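PDB 1USY: ATP phosphoribosyltransferase regulatory subunit from Thermotoga maritima, which is probably required for the first step of histidine biosynthesis and may allow histidine to feedback-regulate ATP phosphoribosyltransferase. Local coordinates for residues Gly123-Glu128 / Phe239-Thr244; Glu111-Ser116 / Gly266-Glu271; Glu30-Pro35 / Leu47-Glu52. One frame throughout, in Å; residues are numbered along the deposited sequence.

Contact 1. Residues Gly123-Glu128 / Phe239-Thr244; sequences GPVIVE and FTIYDT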
loop_
_atom_site.group_PDB
_atom_site.type_symbol
_atom_site.label_atom_id
_atom_site.label_comp_id
_atom_site.label_asym_id
_atom_site.label_seq_id
_atom_site.Cartn_x
_atom_site.Cartn_y
_atom_site.Cartn_z
ATOM N N GLY B 123 -26.271 -16.100 -30.917
ATOM C CA GLY B 123 -25.904 -17.367 -31.511
ATOM C C GLY B 123 -26.836 -18.396 -31.020
ATOM O O GLY B 123 -27.475 -18.165 -30.005
ATOM N N PRO B 124 -26.937 -19.509 -31.732
ATOM C CA PRO B 124 -27.616 -20.684 -31.196
ATOM C C PRO B 124 -26.840 -21.043 -29.921
ATOM O O PRO B 124 -25.625 -21.279 -30.008
ATOM C CB PRO B 124 -27.438 -21.739 -32.295
ATOM C CG PRO B 124 -27.126 -20.980 -33.497
ATOM C CD PRO B 124 -26.394 -19.727 -33.069
ATOM N N VAL B 125 -27.506 -21.021 -28.762
ATOM C CA VAL B 125 -26.799 -21.234 -27.516
ATOM C C VAL B 125 -26.840 -22.692 -27.097
ATOM O O VAL B 125 -27.764 -23.419 -27.466
ATOM C CB VAL B 125 -27.238 -20.222 -26.361
ATOM C CG1 VAL B 125 -27.366 -18.788 -26.892
ATOM C CG2 VAL B 125 -28.525 -20.636 -25.653
ATOM N N ILE B 126 -25.805 -23.116 -26.359
ATOM C CA ILE B 126 -25.715 -24.447 -25.771
ATOM C C ILE B 126 -25.739 -24.329 -24.237
ATOM O O ILE B 126 -24.959 -23.592 -23.656
ATOM C CB ILE B 126 -24.419 -25.160 -26.267
ATOM C CG1 ILE B 126 -24.460 -25.408 -27.763
ATOM C CG2 ILE B 126 -24.184 -26.489 -25.568
ATOM C CD1 ILE B 126 -23.060 -25.751 -28.403
ATOM N N VAL B 127 -26.663 -25.031 -23.598
ATOM C CA VAL B 127 -26.715 -25.176 -22.132
ATOM C C VAL B 127 -26.159 -26.542 -21.738
ATOM O O VAL B 127 -26.729 -27.606 -22.069
ATOM C CB VAL B 127 -28.158 -25.048 -21.582
ATOM C CG1 VAL B 127 -28.156 -25.222 -20.052
ATOM C CG2 VAL B 127 -28.792 -23.667 -21.997
ATOM N N GLU B 128 -25.009 -26.521 -21.090
ATOM C CA GLU B 128 -24.350 -27.757 -20.750
ATOM C C GLU B 128 -24.625 -28.028 -19.262
ATOM O O GLU B 128 -24.334 -27.205 -18.409
ATOM C CB GLU B 128 -22.867 -27.635 -21.080
ATOM C CG GLU B 128 -22.041 -28.774 -20.548
ATOM C CD GLU B 128 -20.555 -28.579 -20.726
ATOM O OE1 GLU B 128 -19.895 -27.910 -19.895
ATOM O OE2 GLU B 128 -20.041 -29.105 -21.714
ATOM N N PHE B 239 -24.325 -25.758 -14.275
ATOM C CA PHE B 239 -24.599 -25.449 -15.664
ATOM C C PHE B 239 -23.597 -24.409 -16.216
ATOM O O PHE B 239 -23.145 -23.527 -15.491
ATOM C CB PHE B 239 -26.049 -24.985 -15.840
ATOM C CG PHE B 239 -26.276 -23.564 -15.386
ATOM C CD1 PHE B 239 -26.121 -22.502 -16.272
ATOM C CD2 PHE B 239 -26.612 -23.288 -14.088
ATOM C CE1 PHE B 239 -26.326 -21.216 -15.872
ATOM C CE2 PHE B 239 -26.813 -22.013 -13.697
ATOM C CZ PHE B 239 -26.682 -20.970 -14.588
ATOM N N THR B 240 -23.235 -24.567 -17.487
ATOM C CA THR B 240 -22.504 -23.557 -18.232
ATOM C C THR B 240 -23.261 -23.235 -19.526
ATOM O O THR B 240 -24.029 -24.067 -20.025
ATOM C CB THR B 240 -21.081 -24.066 -18.514
ATOM O OG1 THR B 240 -21.147 -25.389 -19.074
ATOM C CG2 THR B 240 -20.319 -24.281 -17.186
ATOM N N ILE B 241 -23.108 -22.020 -20.051
ATOM C CA ILE B 241 -23.808 -21.658 -21.310
ATOM C C ILE B 241 -22.822 -21.091 -22.314
ATOM O O ILE B 241 -22.002 -20.207 -21.957
ATOM C CB ILE B 241 -24.975 -20.667 -21.084
ATOM C CG1 ILE B 241 -25.964 -21.181 -20.062
ATOM C CG2 ILE B 241 -25.775 -20.484 -22.340
ATOM C CD1 ILE B 241 -27.225 -20.315 -19.991
ATOM N N TYR B 242 -22.869 -21.625 -23.539
ATOM C CA TYR B 242 -21.976 -21.172 -24.606
ATOM C C TYR B 242 -22.770 -20.547 -25.774
ATOM O O TYR B 242 -23.882 -21.002 -26.155
ATOM C CB TYR B 242 -21.051 -22.291 -25.111
ATOM C CG TYR B 242 -20.334 -23.078 -24.038
ATOM C CD1 TYR B 242 -21.005 -24.069 -23.309
ATOM C CD2 TYR B 242 -18.992 -22.847 -23.734
ATOM C CE1 TYR B 242 -20.375 -24.795 -22.349
ATOM C CE2 TYR B 242 -18.340 -23.603 -22.703
ATOM C CZ TYR B 242 -19.053 -24.562 -22.020
ATOM O OH TYR B 242 -18.487 -25.338 -20.997
ATOM N N ASP B 243 -22.208 -19.489 -26.335
ATOM C CA ASP B 243 -22.777 -18.937 -27.555
ATOM C C ASP B 243 -21.927 -19.432 -28.726
ATOM O O ASP B 243 -20.758 -19.171 -28.745
ATOM C CB ASP B 243 -22.820 -17.417 -27.498
ATOM C CG ASP B 243 -23.237 -16.791 -28.814
ATOM O OD1 ASP B 243 -24.193 -17.307 -29.461
ATOM O OD2 ASP B 243 -22.671 -15.769 -29.284
ATOM N N THR B 244 -22.521 -20.164 -29.674
ATOM C CA THR B 244 -21.779 -20.654 -30.814
ATOM C C THR B 244 -21.395 -19.481 -31.717
ATOM O O THR B 244 -20.430 -19.568 -32.445
ATOM C CB THR B 244 -22.535 -21.792 -31.611
ATOM O OG1 THR B 244 -23.821 -21.345 -32.078
ATOM C CG2 THR B 244 -22.889 -22.920 -30.714
HETATM O O HOH W 1 -21.723 -27.123 -17.370
#

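Contact 2. Residues Glu111-Ser116 / Gly266-Glu271; sequences EIIVES and GSIFLE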
loop_
_atom_site.group_PDB
_atom_site.type_symbol
_atom_site.label_atom_id
_atom_site.label_comp_id
_atom_site.label_asym_id
_atom_site.label_seq_id
_atom_site.Cartn_x
_atom_site.Cartn_y
_atom_site.Cartn_z
ATOM N N GLU B 111 -34.119 -20.931 -15.535
ATOM C CA GLU B 111 -35.046 -20.541 -16.557
ATOM C C GLU B 111 -34.789 -19.092 -16.931
ATOM O O GLU B 111 -34.719 -18.771 -18.118
ATOM C CB GLU B 111 -36.485 -20.885 -16.160
ATOM C CG GLU B 111 -37.445 -19.723 -15.976
ATOM C CD GLU B 111 -37.764 -19.032 -17.281
ATOM O OE1 GLU B 111 -38.105 -19.754 -18.254
ATOM O OE2 GLU B 111 -37.652 -17.777 -17.335
ATOM N N ILE B 112 -34.560 -18.241 -15.932
ATOM C CA ILE B 112 -34.186 -16.840 -16.176
ATOM C C ILE B 112 -32.810 -16.668 -16.877
ATOM O O ILE B 112 -32.721 -15.928 -17.847
ATOM C CB ILE B 112 -34.244 -16.037 -14.863
ATOM C CG1 ILE B 112 -35.634 -16.090 -14.274
ATOM C CG2 ILE B 112 -33.822 -14.596 -15.058
ATOM C CD1 ILE B 112 -35.667 -15.636 -12.839
ATOM N N ILE B 113 -31.769 -17.345 -16.397
ATOM C CA ILE B 113 -30.439 -17.214 -16.987
ATOM C C ILE B 113 -30.480 -17.696 -18.446
ATOM O O ILE B 113 -30.026 -16.995 -19.342
ATOM C CB ILE B 113 -29.333 -17.986 -16.176
ATOM C CG1 ILE B 113 -29.015 -17.382 -14.800
ATOM C CG2 ILE B 113 -28.021 -18.022 -16.958
ATOM C CD1 ILE B 113 -29.478 -16.029 -14.557
ATOM N N VAL B 114 -31.031 -18.886 -18.681
ATOM C CA VAL B 114 -31.108 -19.428 -20.041
ATOM C C VAL B 114 -31.931 -18.499 -20.933
ATOM O O VAL B 114 -31.470 -18.126 -22.030
ATOM C CB VAL B 114 -31.718 -20.875 -20.083
ATOM C CG1 VAL B 114 -32.117 -21.300 -21.509
ATOM C CG2 VAL B 114 -30.773 -21.894 -19.457
ATOM N N GLU B 115 -33.143 -18.140 -20.493
ATOM C CA GLU B 115 -33.994 -17.260 -21.309
ATOM C C GLU B 115 -33.264 -15.953 -21.611
ATOM O O GLU B 115 -33.325 -15.451 -22.764
ATOM C CB GLU B 115 -35.319 -16.946 -20.642
ATOM C CG GLU B 115 -36.167 -15.979 -21.443
ATOM C CD GLU B 115 -37.442 -15.601 -20.743
ATOM O OE1 GLU B 115 -37.842 -16.305 -19.807
ATOM O OE2 GLU B 115 -38.067 -14.594 -21.135
ATOM N N SER B 116 -32.572 -15.429 -20.593
ATOM C CA SER B 116 -31.764 -14.228 -20.760
ATOM C C SER B 116 -30.649 -14.427 -21.769
ATOM O O SER B 116 -30.367 -13.537 -22.573
ATOM C CB SER B 116 -31.168 -13.763 -19.430
ATOM O OG SER B 116 -32.217 -13.379 -18.563
ATOM N N GLY B 266 -26.662 -18.197 -10.450
ATOM C CA GLY B 266 -26.333 -18.207 -11.848
ATOM C C GLY B 266 -25.906 -16.806 -12.175
ATOM O O GLY B 266 -26.363 -15.862 -11.557
ATOM N N SER B 267 -25.050 -16.707 -13.183
ATOM C CA SER B 267 -24.397 -15.496 -13.611
ATOM C C SER B 267 -24.451 -15.465 -15.115
ATOM O O SER B 267 -24.300 -16.505 -15.775
ATOM C CB SER B 267 -22.915 -15.568 -13.227
ATOM O OG SER B 267 -22.631 -14.748 -12.115
ATOM N N ILE B 268 -24.600 -14.273 -15.670
ATOM C CA ILE B 268 -24.324 -14.076 -17.062
ATOM C C ILE B 268 -23.202 -13.071 -17.260
ATOM O O ILE B 268 -23.142 -12.040 -16.560
ATOM C CB ILE B 268 -25.543 -13.580 -17.778
ATOM C CG1 ILE B 268 -26.599 -14.657 -17.869
ATOM C CG2 ILE B 268 -25.162 -13.065 -19.184
ATOM C CD1 ILE B 268 -27.940 -14.093 -18.086
ATOM N N PHE B 269 -22.349 -13.360 -18.247
ATOM C CA PHE B 269 -21.283 -12.453 -18.678
ATOM C C PHE B 269 -21.599 -11.613 -19.934
ATOM O O PHE B 269 -21.650 -12.146 -21.046
ATOM C CB PHE B 269 -19.992 -13.250 -18.858
ATOM C CG PHE B 269 -19.806 -14.360 -17.836
ATOM C CD1 PHE B 269 -19.547 -14.065 -16.493
ATOM C CD2 PHE B 269 -19.882 -15.715 -18.227
ATOM C CE1 PHE B 269 -19.364 -15.094 -15.520
ATOM C CE2 PHE B 269 -19.703 -16.767 -17.291
ATOM C CZ PHE B 269 -19.447 -16.439 -15.907
ATOM N N LEU B 270 -21.864 -10.315 -19.779
ATOM C CA LEU B 270 -21.871 -9.457 -20.957
ATOM C C LEU B 270 -20.435 -8.988 -21.076
ATOM O O LEU B 270 -19.904 -8.822 -22.157
ATOM C CB LEU B 270 -22.768 -8.236 -20.757
ATOM C CG LEU B 270 -24.193 -8.240 -20.225
ATOM C CD1 LEU B 270 -24.597 -6.801 -20.279
ATOM C CD2 LEU B 270 -25.184 -9.115 -21.048
ATOM N N GLU B 271 -19.851 -8.727 -19.903
ATOM C CA GLU B 271 -18.408 -8.621 -19.647
ATOM C C GLU B 271 -17.653 -7.520 -20.380
ATOM O O GLU B 271 -18.272 -6.637 -20.994
ATOM C CB GLU B 271 -17.730 -9.989 -19.842
ATOM C CG GLU B 271 -18.024 -10.945 -18.712
ATOM C CD GLU B 271 -16.844 -11.822 -18.350
ATOM O OE1 GLU B 271 -16.684 -12.145 -17.138
ATOM O OE2 GLU B 271 -16.081 -12.198 -19.269
#

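Contact 3. Residues Glu30-Pro35 / Leu47-Glu52; sequences EKAEEP and LFSIRE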
loop_
_atom_site.group_PDB
_atom_site.type_symbol
_atom_site.label_atom_id
_atom_site.label_comp_id
_atom_site.label_asym_id
_atom_site.label_seq_id
_atom_site.Cartn_x
_atom_site.Cartn_y
_atom_site.Cartn_z
ATOM N N GLU B 30 -14.974 -3.598 -0.038
ATOM C CA GLU B 30 -15.523 -3.901 1.280
ATOM C C GLU B 30 -14.377 -4.070 2.291
ATOM O O GLU B 30 -13.476 -4.882 2.088
ATOM C CB GLU B 30 -16.389 -5.160 1.218
ATOM C CG GLU B 30 -17.850 -4.872 0.874
ATOM C CD GLU B 30 -18.669 -6.116 0.570
ATOM O OE1 GLU B 30 -18.246 -7.231 0.947
ATOM O OE2 GLU B 30 -19.742 -5.975 -0.055
ATOM N N LYS B 31 -14.400 -3.261 3.347
ATOM C CA LYS B 31 -13.422 -3.294 4.447
ATOM C C LYS B 31 -13.208 -4.702 4.987
ATOM O O LYS B 31 -14.166 -5.337 5.426
ATOM C CB LYS B 31 -13.927 -2.409 5.587
ATOM C CG LYS B 31 -12.835 -1.821 6.448
ATOM C CD LYS B 31 -13.365 -0.710 7.305
ATOM C CE LYS B 31 -12.466 -0.480 8.480
ATOM N NZ LYS B 31 -11.344 -1.463 8.502
ATOM N N ALA B 32 -11.967 -5.191 4.937
ATOM C CA ALA B 32 -11.594 -6.494 5.533
ATOM C C ALA B 32 -10.780 -6.333 6.831
ATOM O O ALA B 32 -10.150 -5.294 7.068
ATOM C CB ALA B 32 -10.832 -7.370 4.529
ATOM N N GLU B 33 -10.785 -7.373 7.660
ATOM C CA GLU B 33 -10.117 -7.315 8.966
ATOM C C GLU B 33 -8.763 -8.024 8.959
ATOM O O GLU B 33 -7.896 -7.749 9.797
ATOM C CB GLU B 33 -11.023 -7.906 10.059
ATOM N N GLU B 34 -8.607 -8.941 8.010
ATOM C CA GLU B 34 -7.408 -9.763 7.906
ATOM C C GLU B 34 -6.879 -9.808 6.477
ATOM O O GLU B 34 -7.657 -9.908 5.532
ATOM C CB GLU B 34 -7.676 -11.176 8.434
ATOM C CG GLU B 34 -7.085 -11.424 9.823
ATOM C CD GLU B 34 -6.961 -12.903 10.153
ATOM O OE1 GLU B 34 -5.887 -13.493 9.902
ATOM O OE2 GLU B 34 -7.943 -13.483 10.662
ATOM N N PRO B 35 -5.556 -9.733 6.323
ATOM C CA PRO B 35 -4.928 -9.753 4.995
ATOM C C PRO B 35 -5.074 -11.102 4.283
ATOM O O PRO B 35 -4.083 -11.772 4.019
ATOM C CB PRO B 35 -3.448 -9.466 5.304
ATOM C CG PRO B 35 -3.406 -8.965 6.716
ATOM C CD PRO B 35 -4.552 -9.619 7.403
ATOM N N LEU B 47 -7.758 -2.128 5.017
ATOM C CA LEU B 47 -7.567 -3.205 4.047
ATOM C C LEU B 47 -8.888 -3.448 3.382
ATOM O O LEU B 47 -9.917 -3.348 4.028
ATOM C CB LEU B 47 -7.183 -4.489 4.737
ATOM C CG LEU B 47 -5.708 -4.685 4.980
ATOM C CD1 LEU B 47 -5.552 -5.781 5.997
ATOM C CD2 LEU B 47 -5.034 -5.060 3.710
ATOM N N PHE B 48 -8.874 -3.801 2.105
ATOM C CA PHE B 48 -10.132 -4.061 1.418
ATOM C C PHE B 48 -10.090 -5.360 0.628
ATOM O O PHE B 48 -9.039 -5.747 0.134
ATOM C CB PHE B 48 -10.494 -2.891 0.474
ATOM C CG PHE B 48 -10.855 -1.597 1.183
ATOM C CD1 PHE B 48 -9.951 -0.558 1.262
ATOM C CD2 PHE B 48 -12.115 -1.416 1.740
ATOM C CE1 PHE B 48 -10.288 0.655 1.908
ATOM C CE2 PHE B 48 -12.453 -0.225 2.383
ATOM C CZ PHE B 48 -11.539 0.816 2.453
ATOM N N SER B 49 -11.231 -6.033 0.531
ATOM C CA SER B 49 -11.430 -7.030 -0.502
ATOM C C SER B 49 -12.248 -6.380 -1.569
ATOM O O SER B 49 -13.023 -5.457 -1.296
ATOM C CB SER B 49 -12.166 -8.275 -0.003
ATOM O OG SER B 49 -12.975 -7.966 1.110
ATOM N N ILE B 50 -12.044 -6.862 -2.793
ATOM C CA ILE B 50 -12.771 -6.402 -3.964
ATOM C C ILE B 50 -13.612 -7.560 -4.455
ATOM O O ILE B 50 -13.194 -8.716 -4.362
ATOM C CB ILE B 50 -11.814 -5.895 -5.046
ATOM C CG1 ILE B 50 -12.567 -5.006 -6.033
ATOM C CG2 ILE B 50 -11.160 -7.055 -5.762
ATOM C CD1 ILE B 50 -11.694 -4.203 -6.973
ATOM N N ARG B 51 -14.806 -7.238 -4.955
ATOM C CA ARG B 51 -15.831 -8.226 -5.250
ATOM C C ARG B 51 -15.328 -9.184 -6.335
ATOM O O ARG B 51 -15.115 -8.785 -7.473
ATOM C CB ARG B 51 -17.119 -7.503 -5.651
ATOM C CG ARG B 51 -18.259 -8.377 -6.130
ATOM C CD ARG B 51 -19.330 -7.638 -6.941
ATOM N NE ARG B 51 -19.735 -6.394 -6.297
ATOM C CZ ARG B 51 -19.853 -5.225 -6.917
ATOM N NH1 ARG B 51 -19.632 -5.117 -8.212
ATOM N NH2 ARG B 51 -20.205 -4.146 -6.246
ATOM N N GLU B 52 -15.113 -10.440 -5.949
ATOM C CA GLU B 52 -14.531 -11.462 -6.814
ATOM C C GLU B 52 -15.546 -12.541 -7.079
ATOM O O GLU B 52 -15.403 -13.302 -8.020
ATOM C CB GLU B 52 -13.314 -12.092 -6.155
ATOM C CG GLU B 52 -12.084 -11.217 -6.215
ATOM C CD GLU B 52 -10.830 -11.892 -5.681
ATOM O OE1 GLU B 52 -10.495 -11.720 -4.481
ATOM O OE2 GLU B 52 -10.153 -12.579 -6.471
#

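Contact 1. Residues Gly123-Glu128 / Phe239-Thr244
Glu128 and Tyr242 meet on the sheet face they share with Ile126 and Thr240. Tyr242 OH donates to Glu128 OE1 at 3.1 Å, meeting it from above the carboxylate plane, with ring and carboxylate planes 75° apart. Glu128 CB lies at the ring edge, in its plane. With CG anti to the backbone N (chi1 170°), the Glu128 chain runs out alongside Thr240, pointing the same way, and OE1 comes 2.9 Å from Thr240 OG1. Glu128 OE2 forms salt bridges with Arg187 and with a basic side chain of another protein's chain. A glutamine here would probably leave Arg187 and that basic group without their charged mate. The strands are antiparallel neighbours in the large mixed sheet of the class-II aminoacyl-tRNA synthetase fold. Ile126 and Tyr242 form a hydrogen-bonded pair, with Ile126 N 2.9 Å from Tyr242 O. Glu128 and Thr240 form the next such pair. On the other face Val127 CG2 meets Ile241 CD1 at 4.2 Å, beneath helix 103-120. Beyond the strand ends Thr244 OG1 donates to Pro124 O at 2.7 Å, on a lone pair. The Thr244 side chain crosses that of Ile126 at about a right angle, its CG2 3.7 Å from Ile126 CD1.

Contact 2. Residues Glu111-Ser116 / Gly266-Glu271
Ile113 and Ser116 of helix 103-120 rest on Gly266 and Ile268 of strand 262-269. This is helix-on-sheet packing within the class-II aminoacyl-tRNA synthetase fold. The helix segment runs nearly along the strand, at 15°, with the two axes 8.7 Å apart. The Ile112 side chain packs on Phe12 of helix 6-16. Ile113 comes next and points toward the strand. Its CG1 sits over the backbone of Gly266, 4.1 Å from Gly266 CA. The CG2 branch of Ile113 turns to Ile268, 3.8 Å from Ile268 CG1. The two isoleucines slide past each other in opposite directions, and both also touch Ala251 of the adjacent strand. Ser116 lies one turn further on. It offers carbon to the strand: its CB meets Ile268 CD1 at 3.5 Å. Its hydroxyl lies beside its own backbone N (chi1 -65°), and this lets it turn back to the preceding turn. Ile112 O thus takes two bonds, from Ser116 N and Ser116 OG, on opposite faces of its carbonyl plane. Ser116 OG is 2.7 Å from Ile112 O and lies above the carbonyl plane, 37° out of it.

Contact 3. Residues Glu30-Pro35 / Leu47-Glu52
Glu30 and Ser49 face each other as a hydrogen-bonded antiparallel pair, and three backbone bonds join the strands. Glu30 N donates to Ser49 O at 3.0 Å. Ser49 N returns a bond of the same length to Glu30 O. Further along, Ala32 N reaches Leu47 O at 2.9 Å. The N-to-C directions of the two short strand segments make an angle of 128°, well short of straight antiparallel.

One side-chain bond is added, and it is weak: Ser49 OG to Glu30 O at 3.3 Å. Glu30 O therefore receives both the amide and the hydroxyl of one serine.

The aromatic contact is made by Phe48. Its CG lies anti to the carbonyl carbon (chi1 -68°), which brings the ring edge up to the backbone of the other strand. Phe48 CD2 is 3.3 Å from Lys31 N, and Glu30 C also lies at the edge, in the ring plane. Lys31 CB touches Phe48 CE2 at 4.1 Å, although the bond from Lys31 CA to CB points away overall.

Apolar packing closes the far end. Leu47 CD1 meets Pro35 CG at 3.9 Å, where Pro35 crosses Leu47 obliquely.

Strands 29-32 and 47-50 belong to a small three-stranded antiparallel sheet, in which 47-50 is the central strand and 40-42 its other neighbour. Leu87 of a second subunit packs on Phe48, and Arg43 of a third on Leu47. Within the chain, helix 54-63 lies beside Glu30, with Thr57 touching its side chain and His61 hydrogen-bonded to its carboxylate.

Overall arrangement
From the N terminus, contact 3 closes first. It joins strands 29-32 and 47-50 across a short loop that holds strand 40-42, and so completes the small antiparallel sheet. The chain then returns to the large mixed sheet, through strands 71-83 and 86-98, and reaches helix 103-120. Contacts 1 and 2 both open here: the helix supplies 111-116, and the strand after it supplies 123-128. Contact 1 closes at 239-244 before contact 2 closes at 266-271, so contact 1 is nested within contact 2. The two touch: Val114 packs on Val127, and Ile113 on Phe239 and Ile241. Contact 1 pairs two strands of the sheet; contact 2 lays helix 103-120 on another. Contact 3 stands apart, its centre about 34 Å from that of contact 1.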